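Local coordinates for tetratricopeptide TPR_2 repeat protein (Thermobaculum terrenum, PDB 5DJS) that is of unassigned function but combines tetratricopeptide repeats with a family 41 glycosyltransferase region of GT-B type and binds uridine-5'-diphosphate, at residues G54-A62 with I365-V373. The protein carries 1 engineered substitution. Sequence-based numbering, arbitrary orientation.
Sequences GECGNYGLA and IATGLQDPV
The interhelical turn of a tetratricopeptide repeat, between helices 43-56 and 59-72, meets the loop that leaves strand 361-365 of the GT-B region for helix 372-383. The CA atoms of G57 and T367 are the closest pair of CA atoms across the contact, 5.5 Å apart, and three hydrogen bonds, one of them weak, join the two segments. At the start of helix 59-72, G60 N donates to D371 OD2 at 3.0 Å; the bond is nearly straight (163°), but the nitrogen lies well above the carboxylate plane. A negative charge beside this helix N-terminus would probably be favoured by the helix dipole. Y59 N is also near that oxygen, although its angle is too poor for a bond. G57, with positive phi, is where the chain leaves helical geometry after helix 43-56, and it lends its carbonyl oxygen to the contact: Q370 NE2 donates weakly to G57 O, bent to 126°. Q370 reaches it by a folded chain, its CG set between the backbone N and carbonyl carbon (chi1 73°) and the chain bent again at chi2. The same G57 O lies over the centre of the Y59 ring, 3.6 Å above its plane, while G368 CA comes obliquely to the ring at Y59 CD2, 3.9 Å away. Both loop glycines adopt positive phi. V86 and A89 of helix 77-89 also touch Y59. I365 belongs to the UDP pocket, and the T367 side chain lies about 5 Å from the bound UDP; T367 OG1 donates to Y59 OH at 3.2 Å.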
loop_
_atom_site.group_PDB
_atom_site.type_symbol
_atom_site.label_atom_id
_atom_site.label_comp_id
_atom_site.label_asym_id
_atom_site.label_seq_id
_atom_site.Cartn_x
_atom_site.Cartn_y
_atom_site.Cartn_z
ATOM N N GLY A 54 -9.934 -12.196 6.911
ATOM C CA GLY A 54 -8.772 -11.781 6.126
ATOM C C GLY A 54 -8.577 -10.276 6.092
ATOM O O GLY A 54 -7.453 -9.799 6.239
ATOM N N GLU A 55 -9.670 -9.534 5.900
ATOM C CA GLU A 55 -9.652 -8.063 5.993
ATOM C C GLU A 55 -9.359 -7.600 7.424
ATOM O O GLU A 55 -8.599 -6.657 7.611
ATOM C CB GLU A 55 -10.966 -7.442 5.492
ATOM C CG GLU A 55 -11.114 -7.427 3.969
ATOM C CD GLU A 55 -12.425 -6.802 3.482
ATOM O OE1 GLU A 55 -13.465 -6.885 4.185
ATOM O OE2 GLU A 55 -12.419 -6.227 2.370
ATOM N N CYS A 56 -9.944 -8.272 8.420
ATOM C CA CYS A 56 -9.667 -7.978 9.843
ATOM C C CYS A 56 -8.252 -8.366 10.314
ATOM O O CYS A 56 -7.847 -7.950 11.390
ATOM C CB CYS A 56 -10.702 -8.650 10.763
ATOM S SG CYS A 56 -12.394 -8.032 10.590
ATOM N N GLY A 57 -7.522 -9.182 9.550
ATOM C CA GLY A 57 -6.150 -9.569 9.902
ATOM C C GLY A 57 -5.992 -10.894 10.637
ATOM O O GLY A 57 -4.868 -11.291 10.942
ATOM N N ASN A 58 -7.099 -11.584 10.924
ATOM C CA ASN A 58 -7.054 -12.910 11.553
ATOM C C ASN A 58 -6.712 -13.990 10.529
ATOM O O ASN A 58 -7.562 -14.795 10.164
ATOM C CB ASN A 58 -8.400 -13.248 12.202
ATOM C CG ASN A 58 -8.822 -12.233 13.237
ATOM O OD1 ASN A 58 -9.851 -11.556 13.074
ATOM N ND2 ASN A 58 -8.030 -12.110 14.313
ATOM N N TYR A 59 -5.461 -14.017 10.076
ATOM C CA TYR A 59 -5.078 -14.875 8.952
ATOM C C TYR A 59 -5.139 -16.372 9.276
ATOM O O TYR A 59 -5.376 -17.185 8.383
ATOM C CB TYR A 59 -3.696 -14.498 8.400
ATOM C CG TYR A 59 -3.541 -13.032 8.021
ATOM C CD1 TYR A 59 -4.548 -12.346 7.322
ATOM C CD2 TYR A 59 -2.378 -12.333 8.344
ATOM C CE1 TYR A 59 -4.398 -11.011 6.976
ATOM C CE2 TYR A 59 -2.223 -11.004 7.986
ATOM C CZ TYR A 59 -3.239 -10.346 7.313
ATOM O OH TYR A 59 -3.094 -9.027 6.967
ATOM N N GLY A 60 -4.954 -16.725 10.548
ATOM C CA GLY A 60 -5.096 -18.111 11.020
ATOM C C GLY A 60 -6.472 -18.707 10.775
ATOM O O GLY A 60 -6.593 -19.737 10.118
ATOM N N LEU A 61 -7.506 -18.044 11.294
ATOM C CA LEU A 61 -8.895 -18.443 11.049
ATOM C C LEU A 61 -9.243 -18.323 9.579
ATOM O O LEU A 61 -9.813 -19.248 8.990
ATOM C CB LEU A 61 -9.864 -17.572 11.847
ATOM C CG LEU A 61 -11.369 -17.893 11.774
ATOM C CD1 LEU A 61 -11.694 -19.351 12.096
ATOM C CD2 LEU A 61 -12.150 -16.977 12.710
ATOM N N ALA A 62 -8.903 -17.169 9.002
ATOM C CA ALA A 62 -9.174 -16.879 7.595
ATOM C C ALA A 62 -8.739 -18.037 6.711
ATOM O O ALA A 62 -9.563 -18.622 6.002
ATOM C CB ALA A 62 -8.459 -15.606 7.176
ATOM N N ILE A 365 6.027 -5.551 14.711
ATOM C CA ILE A 365 4.629 -5.230 15.001
ATOM C C ILE A 365 3.878 -5.170 13.683
ATOM O O ILE A 365 4.195 -4.349 12.814
ATOM C CB ILE A 365 4.466 -3.878 15.721
ATOM C CG1 ILE A 365 5.252 -3.852 17.038
ATOM C CG2 ILE A 365 2.991 -3.619 16.008
ATOM C CD1 ILE A 365 5.417 -2.469 17.626
ATOM N N ALA A 366 2.866 -6.021 13.550
ATOM C CA ALA A 366 2.126 -6.173 12.294
ATOM C C ALA A 366 0.833 -6.962 12.512
ATOM O O ALA A 366 0.627 -7.583 13.562
ATOM C CB ALA A 366 2.990 -6.860 11.246
ATOM N N THR A 367 -0.028 -6.939 11.506
ATOM C CA THR A 367 -1.299 -7.650 11.557
ATOM C C THR A 367 -1.000 -9.103 11.283
ATOM O O THR A 367 -0.213 -9.396 10.385
ATOM C CB THR A 367 -2.245 -7.159 10.463
ATOM O OG1 THR A 367 -1.571 -7.269 9.206
ATOM C CG2 THR A 367 -2.637 -5.707 10.696
ATOM N N GLY A 368 -1.618 -9.996 12.051
ATOM C CA GLY A 368 -1.353 -11.430 11.950
ATOM C C GLY A 368 -0.548 -11.971 13.109
ATOM O O GLY A 368 -0.632 -13.162 13.403
ATOM N N LEU A 369 0.197 -11.107 13.797
ATOM C CA LEU A 369 0.992 -11.534 14.948
ATOM C C LEU A 369 0.195 -11.842 16.204
ATOM O O LEU A 369 0.737 -12.436 17.126
ATOM C CB LEU A 369 2.098 -10.523 15.226
ATOM C CG LEU A 369 3.135 -10.438 14.102
ATOM C CD1 LEU A 369 4.149 -9.359 14.419
ATOM C CD2 LEU A 369 3.840 -11.768 13.862
ATOM N N GLN A 370 -1.085 -11.479 16.233
ATOM C CA GLN A 370 -2.008 -11.981 17.267
ATOM C C GLN A 370 -2.221 -13.507 17.238
ATOM O O GLN A 370 -2.568 -14.079 18.281
ATOM C CB GLN A 370 -3.369 -11.239 17.251
ATOM C CG GLN A 370 -4.324 -11.555 16.108
ATOM C CD GLN A 370 -3.905 -10.946 14.781
ATOM O OE1 GLN A 370 -2.723 -10.749 14.523
ATOM N NE2 GLN A 370 -4.873 -10.650 13.927
ATOM N N ASP A 371 -2.038 -14.149 16.069
ATOM C CA ASP A 371 -2.224 -15.613 15.917
ATOM C C ASP A 371 -0.948 -16.358 16.275
ATOM O O ASP A 371 0.102 -16.086 15.670
ATOM C CB ASP A 371 -2.604 -16.017 14.474
ATOM C CG ASP A 371 -3.996 -15.569 14.069
ATOM O OD1 ASP A 371 -4.963 -15.746 14.847
ATOM O OD2 ASP A 371 -4.109 -15.042 12.941
ATOM N N PRO A 372 -1.028 -17.322 17.226
ATOM C CA PRO A 372 0.129 -18.165 17.564
ATOM C C PRO A 372 0.767 -18.932 16.415
ATOM O O PRO A 372 1.971 -19.169 16.462
ATOM C CB PRO A 372 -0.438 -19.128 18.604
ATOM C CG PRO A 372 -1.429 -18.295 19.325
ATOM C CD PRO A 372 -2.083 -17.459 18.250
ATOM N N VAL A 373 -0.013 -19.279 15.393
ATOM C CA VAL A 373 0.504 -20.065 14.262
ATOM C C VAL A 373 1.522 -19.259 13.454
ATOM O O VAL A 373 2.584 -19.784 13.087
ATOM C CB VAL A 373 -0.606 -20.522 13.279
ATOM C CG1 VAL A 373 -0.021 -21.481 12.236
ATOM C CG2 VAL A 373 -1.774 -21.193 13.998
#